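Local coordinates for protein CRISPR-associated endonuclease Cas1 (Thermotoga maritima, PDB 4XTK) that probably cuts double-stranded DNA as a metal-dependent endonuclease of CRISPR adaptive immunity, working as a homodimer that joins with Cas2, at residues Leu246-Ile256 with Gly274-Tyr282. Numbering follows the deposited sequence.
Sequences LFLNLVNTRQI and GKSLFVKNY
L246 reaches across to helix 272-287 with both arms of its fork. L246 CD2 sits over one face of the F278 ring, 3.9 Å from the centroid and displaced toward the rim, a CH-pi contact, and also lies 3.8 Å from Y282 CB. The other branch, L246 CD1, meets the aliphatic CB of N281 at 3.6 Å. With CG anti to the backbone N (chi1 -161°), the fork extends from helix 230-252 into the groove between F278, N281 and Y282, a place suited to a branched aliphatic residue. One turn on, L250 divides its methyls likewise: L250 CD1 approaches F278 CD2 obliquely at 3.7 Å, while L250 CD2 meets L277 CD2. A long, branched residue suits position 277, because L277 CD2 touches both L250 and, at 3.6 Å, I256 CD1, where the chain has turned back after R254 takes positive phi. F195 of helix 188-208 meets the F278 ring at about 80°. The contact thus packs the C-terminal end of helix 230-252 and the chain after it against helix 272-287, away from the probable manganese ligands. No hydrogen bond links the segments; 246-252 and 274-282, their N-to-C directions 131° apart, are joined by van der Waals contacts of leucine methyls, I256 and the F278 ring.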
ATOM      1  N   LEU E 246      -3.388 -29.612  14.189  1.00 46.47           N
ATOM      2  CA  LEU E 246      -1.952 -29.818  14.097  1.00 52.45           C
ATOM      3  C   LEU E 246      -1.347 -30.073  15.475  1.00 57.99           C
ATOM      4  O   LEU E 246      -0.480 -30.932  15.633  1.00 56.19           O
ATOM      5  CB  LEU E 246      -1.297 -28.608  13.441  1.00 48.92           C
ATOM      6  CG  LEU E 246       0.095 -28.769  12.857  1.00 62.92           C
ATOM      7  CD1 LEU E 246       0.087 -29.883  11.830  1.00 60.65           C
ATOM      8  CD2 LEU E 246       0.520 -27.453  12.232  1.00 66.81           C
ATOM      9  N   PHE E 247      -1.817 -29.327  16.470  1.00 59.86           N
ATOM     10  CA  PHE E 247      -1.310 -29.452  17.836  1.00 50.84           C
ATOM     11  C   PHE E 247      -1.572 -30.837  18.413  1.00 53.54           C
ATOM     12  O   PHE E 247      -0.671 -31.462  18.976  1.00 46.02           O
ATOM     13  CB  PHE E 247      -1.930 -28.382  18.740  1.00 40.82           C
ATOM     14  CG  PHE E 247      -1.908 -28.737  20.194  1.00 45.97           C
ATOM     15  CD1 PHE E 247      -0.717 -28.741  20.902  1.00 47.59           C
ATOM     16  CD2 PHE E 247      -3.079 -29.076  20.854  1.00 48.60           C
ATOM     17  CE1 PHE E 247      -0.695 -29.082  22.245  1.00 53.03           C
ATOM     18  CE2 PHE E 247      -3.062 -29.415  22.201  1.00 52.28           C
ATOM     19  CZ  PHE E 247      -1.869 -29.417  22.895  1.00 52.64           C
ATOM     20  N   LEU E 248      -2.808 -31.305  18.271  1.00 57.18           N
ATOM     21  CA  LEU E 248      -3.188 -32.636  18.733  1.00 50.97           C
ATOM     22  C   LEU E 248      -2.396 -33.724  18.005  1.00 56.51           C
ATOM     23  O   LEU E 248      -1.785 -34.591  18.632  1.00 56.79           O
ATOM     24  CB  LEU E 248      -4.690 -32.867  18.533  1.00 46.26           C
ATOM     25  CG  LEU E 248      -5.674 -32.174  19.481  1.00 48.36           C
ATOM     26  CD1 LEU E 248      -7.109 -32.501  19.086  1.00 44.36           C
ATOM     27  CD2 LEU E 248      -5.411 -32.562  20.924  1.00 44.29           C
ATOM     28  N   ASN E 249      -2.411 -33.668  16.679  1.00 61.40           N
ATOM     29  CA  ASN E 249      -1.753 -34.683  15.870  1.00 66.14           C
ATOM     30  C   ASN E 249      -0.270 -34.807  16.186  1.00 65.92           C
ATOM     31  O   ASN E 249       0.252 -35.912  16.305  1.00 67.52           O
ATOM     32  CB  ASN E 249      -1.946 -34.383  14.383  1.00 67.31           C
ATOM     33  CG  ASN E 249      -3.364 -34.644  13.918  1.00 72.13           C
ATOM     34  OD1 ASN E 249      -4.223 -35.045  14.705  1.00 75.80           O
ATOM     35  ND2 ASN E 249      -3.620 -34.407  12.637  1.00 76.33           N
ATOM     36  N   LEU E 250       0.403 -33.675  16.346  1.00 60.43           N
ATOM     37  CA  LEU E 250       1.844 -33.699  16.555  1.00 61.49           C
ATOM     38  C   LEU E 250       2.251 -34.181  17.958  1.00 64.10           C
ATOM     39  O   LEU E 250       3.224 -34.927  18.090  1.00 68.83           O
ATOM     40  CB  LEU E 250       2.429 -32.313  16.269  1.00 59.52           C
ATOM     41  CG  LEU E 250       2.447 -31.967  14.772  1.00 60.71           C
ATOM     42  CD1 LEU E 250       3.000 -30.571  14.525  1.00 57.63           C
ATOM     43  CD2 LEU E 250       3.235 -33.005  13.977  1.00 60.46           C
ATOM     44  N   VAL E 251       1.520 -33.779  19.000  1.00 53.76           N
ATOM     45  CA  VAL E 251       1.893 -34.182  20.358  1.00 57.41           C
ATOM     46  C   VAL E 251       1.454 -35.603  20.678  1.00 56.55           C
ATOM     47  O   VAL E 251       2.102 -36.285  21.468  1.00 59.55           O
ATOM     48  CB  VAL E 251       1.319 -33.236  21.452  1.00 55.69           C
ATOM     49  CG1 VAL E 251       1.783 -31.813  21.220  1.00 53.77           C
ATOM     50  CG2 VAL E 251      -0.205 -33.325  21.536  1.00 58.77           C
ATOM     51  N   ASN E 252       0.355 -36.045  20.075  1.00 52.28           N
ATOM     52  CA  ASN E 252      -0.135 -37.399  20.305  1.00 61.45           C
ATOM     53  C   ASN E 252       0.642 -38.450  19.514  1.00 70.23           C
ATOM     54  O   ASN E 252       0.659 -39.620  19.895  1.00 85.07           O
ATOM     55  CB  ASN E 252      -1.628 -37.503  19.973  1.00 65.30           C
ATOM     56  CG  ASN E 252      -2.521 -36.998  21.100  1.00 68.74           C
ATOM     57  OD1 ASN E 252      -2.085 -36.856  22.245  1.00 73.10           O
ATOM     58  ND2 ASN E 252      -3.784 -36.742  20.781  1.00 68.57           N
ATOM     59  N   THR E 253       1.273 -38.057  18.410  1.00 67.11           N
ATOM     60  CA  THR E 253       2.100 -39.009  17.665  1.00 61.33           C
ATOM     61  C   THR E 253       3.563 -38.879  18.065  1.00 61.43           C
ATOM     62  O   THR E 253       4.425 -39.569  17.524  1.00 69.49           O
ATOM     63  CB  THR E 253       1.981 -38.830  16.137  1.00 58.75           C
ATOM     64  OG1 THR E 253       2.455 -37.533  15.753  1.00 56.41           O
ATOM     65  CG2 THR E 253       0.540 -39.020  15.680  1.00 58.47           C
ATOM     66  N   ARG E 254       3.826 -37.976  19.006  1.00 62.61           N
ATOM     67  CA  ARG E 254       5.169 -37.711  19.509  1.00 68.00           C
ATOM     68  C   ARG E 254       6.112 -37.222  18.407  1.00 67.42           C
ATOM     69  O   ARG E 254       7.330 -37.325  18.531  1.00 60.84           O
ATOM     70  CB  ARG E 254       5.746 -38.962  20.174  1.00 81.67           C
ATOM     71  CG  ARG E 254       5.078 -39.347  21.481  1.00 87.06           C
ATOM     72  CD  ARG E 254       5.798 -38.733  22.659  1.00 90.35           C
ATOM     73  NE  ARG E 254       7.168 -39.223  22.749  1.00 88.53           N
ATOM     74  CZ  ARG E 254       8.024 -38.874  23.703  1.00 83.05           C
ATOM     75  NH1 ARG E 254       7.648 -38.036  24.659  1.00 81.47           N
ATOM     76  NH2 ARG E 254       9.254 -39.364  23.700  1.00 85.09           N
ATOM     77  N   GLN E 255       5.550 -36.675  17.334  1.00 57.31           N
ATOM     78  CA  GLN E 255       6.369 -36.011  16.328  1.00 67.91           C
ATOM     79  C   GLN E 255       6.978 -34.789  16.967  1.00 67.40           C
ATOM     80  O   GLN E 255       8.134 -34.450  16.727  1.00 70.15           O
ATOM     81  CB  GLN E 255       5.553 -35.613  15.109  1.00 56.01           C
ATOM     82  CG  GLN E 255       5.203 -36.753  14.185  1.00 74.81           C
ATOM     83  CD  GLN E 255       4.517 -36.255  12.934  1.00 85.97           C
ATOM     84  OE1 GLN E 255       3.298 -36.359  12.800  1.00 86.04           O
ATOM     85  NE2 GLN E 255       5.297 -35.699  12.009  1.00 89.54           N
ATOM     86  N   ILE E 256       6.163 -34.126  17.779  1.00 67.75           N
ATOM     87  CA  ILE E 256       6.625 -33.076  18.663  1.00 59.79           C
ATOM     88  C   ILE E 256       6.618 -33.616  20.091  1.00 60.58           C
ATOM     89  O   ILE E 256       5.601 -34.125  20.564  1.00 62.80           O
ATOM     90  CB  ILE E 256       5.739 -31.818  18.575  1.00 57.98           C
ATOM     91  CG1 ILE E 256       5.910 -31.120  17.221  1.00 53.36           C
ATOM     92  CG2 ILE E 256       6.054 -30.858  19.716  1.00 47.92           C
ATOM     93  CD1 ILE E 256       7.239 -30.402  17.047  1.00 54.41           C
ATOM     94  N   GLY E 274      12.257 -28.345  16.021  1.00 65.96           N
ATOM     95  CA  GLY E 274      10.853 -28.324  16.395  1.00 57.66           C
ATOM     96  C   GLY E 274      10.057 -27.328  15.571  1.00 59.97           C
ATOM     97  O   GLY E 274       8.888 -27.559  15.244  1.00 56.95           O
ATOM     98  N   LYS E 275      10.692 -26.215  15.221  1.00 57.79           N
ATOM     99  CA  LYS E 275      10.036 -25.218  14.394  1.00 56.21           C
ATOM    100  C   LYS E 275       9.860 -25.733  12.968  1.00 58.99           C
ATOM    101  O   LYS E 275       8.779 -25.616  12.388  1.00 62.43           O
ATOM    102  CB  LYS E 275      10.826 -23.906  14.405  1.00 60.74           C
ATOM    103  CG  LYS E 275      10.543 -23.012  15.607  1.00 67.18           C
ATOM    104  CD  LYS E 275      11.290 -21.688  15.491  1.00 73.09           C
ATOM    105  CE  LYS E 275      10.873 -20.691  16.571  1.00 70.68           C
ATOM    106  NZ  LYS E 275      11.532 -20.921  17.890  1.00 72.85           N
ATOM    107  N   SER E 276      10.918 -26.317  12.411  1.00 61.28           N
ATOM    108  CA  SER E 276      10.876 -26.794  11.033  1.00 58.31           C
ATOM    109  C   SER E 276       9.815 -27.876  10.873  1.00 55.77           C
ATOM    110  O   SER E 276       8.998 -27.814   9.950  1.00 51.42           O
ATOM    111  CB  SER E 276      12.242 -27.321  10.586  1.00 57.15           C
ATOM    112  OG  SER E 276      12.657 -28.408  11.389  1.00104.46           O
ATOM    113  N   LEU E 277       9.815 -28.851  11.778  1.00 53.19           N
ATOM    114  CA  LEU E 277       8.813 -29.909  11.738  1.00 59.32           C
ATOM    115  C   LEU E 277       7.401 -29.326  11.794  1.00 58.72           C
ATOM    116  O   LEU E 277       6.510 -29.762  11.063  1.00 60.83           O
ATOM    117  CB  LEU E 277       9.018 -30.898  12.883  1.00 62.18           C
ATOM    118  CG  LEU E 277       8.117 -32.138  12.841  1.00 65.60           C
ATOM    119  CD1 LEU E 277       8.929 -33.396  13.106  1.00 66.51           C
ATOM    120  CD2 LEU E 277       6.968 -32.026  13.832  1.00 62.41           C
ATOM    121  N   PHE E 278       7.202 -28.331  12.651  1.00 52.82           N
ATOM    122  CA  PHE E 278       5.890 -27.726  12.781  1.00 55.11           C
ATOM    123  C   PHE E 278       5.504 -26.970  11.507  1.00 58.01           C
ATOM    124  O   PHE E 278       4.371 -27.067  11.031  1.00 50.19           O
ATOM    125  CB  PHE E 278       5.841 -26.788  13.993  1.00 49.57           C
ATOM    126  CG  PHE E 278       4.451 -26.388  14.380  1.00 50.24           C
ATOM    127  CD1 PHE E 278       3.788 -25.392  13.692  1.00 50.42           C
ATOM    128  CD2 PHE E 278       3.794 -27.036  15.406  1.00 57.76           C
ATOM    129  CE1 PHE E 278       2.508 -25.040  14.030  1.00 52.08           C
ATOM    130  CE2 PHE E 278       2.509 -26.685  15.752  1.00 56.46           C
ATOM    131  CZ  PHE E 278       1.866 -25.686  15.064  1.00 56.99           C
ATOM    132  N   VAL E 279       6.455 -26.220  10.962  1.00 58.52           N
ATOM    133  CA  VAL E 279       6.199 -25.383   9.797  1.00 60.20           C
ATOM    134  C   VAL E 279       5.862 -26.230   8.564  1.00 54.83           C
ATOM    135  O   VAL E 279       4.908 -25.933   7.843  1.00 59.26           O
ATOM    136  CB  VAL E 279       7.407 -24.463   9.509  1.00 52.91           C
ATOM    137  CG1 VAL E 279       7.328 -23.876   8.111  1.00 44.76           C
ATOM    138  CG2 VAL E 279       7.481 -23.358  10.553  1.00 48.87           C
ATOM    139  N   LYS E 280       6.634 -27.289   8.339  1.00 61.93           N
ATOM    140  CA  LYS E 280       6.364 -28.209   7.236  1.00 57.90           C
ATOM    141  C   LYS E 280       4.979 -28.839   7.345  1.00 59.79           C
ATOM    142  O   LYS E 280       4.230 -28.873   6.370  1.00 58.57           O
ATOM    143  CB  LYS E 280       7.427 -29.314   7.169  1.00 68.06           C
ATOM    144  CG  LYS E 280       8.797 -28.845   6.703  1.00 76.10           C
ATOM    145  CD  LYS E 280       9.788 -29.995   6.680  1.00 86.57           C
ATOM    146  CE  LYS E 280      10.938 -29.747   5.712  1.00 95.30           C
ATOM    147  NZ  LYS E 280      11.942 -28.799   6.270  1.00 98.77           N
ATOM    148  N   ASN E 281       4.649 -29.343   8.530  1.00 48.20           N
ATOM    149  CA  ASN E 281       3.335 -29.926   8.770  1.00 59.77           C
ATOM    150  C   ASN E 281       2.232 -28.898   8.609  1.00 61.38           C
ATOM    151  O   ASN E 281       1.158 -29.204   8.086  1.00 57.81           O
ATOM    152  CB  ASN E 281       3.260 -30.539  10.169  1.00 47.11           C
ATOM    153  CG  ASN E 281       3.977 -31.860  10.259  1.00 70.97           C
ATOM    154  OD1 ASN E 281       3.397 -32.908   9.985  1.00 78.23           O
ATOM    155  ND2 ASN E 281       5.245 -31.820  10.642  1.00 71.28           N
ATOM    156  N   TYR E 282       2.506 -27.681   9.072  1.00 59.85           N
ATOM    157  CA  TYR E 282       1.582 -26.570   8.913  1.00 57.17           C
ATOM    158  C   TYR E 282       1.317 -26.306   7.445  1.00 58.25           C
ATOM    159  O   TYR E 282       0.168 -26.172   7.032  1.00 60.20           O
ATOM    160  CB  TYR E 282       2.124 -25.303   9.579  1.00 48.61           C
ATOM    161  CG  TYR E 282       1.288 -24.066   9.330  1.00 45.71           C
ATOM    162  CD1 TYR E 282       0.221 -23.743  10.165  1.00 51.70           C
ATOM    163  CD2 TYR E 282       1.571 -23.209   8.271  1.00 44.50           C
ATOM    164  CE1 TYR E 282      -0.544 -22.604   9.943  1.00 48.78           C
ATOM    165  CE2 TYR E 282       0.809 -22.068   8.042  1.00 40.25           C
ATOM    166  CZ  TYR E 282      -0.246 -21.775   8.879  1.00 48.96           C
ATOM    167  OH  TYR E 282      -1.001 -20.650   8.653  1.00 51.96           O
TER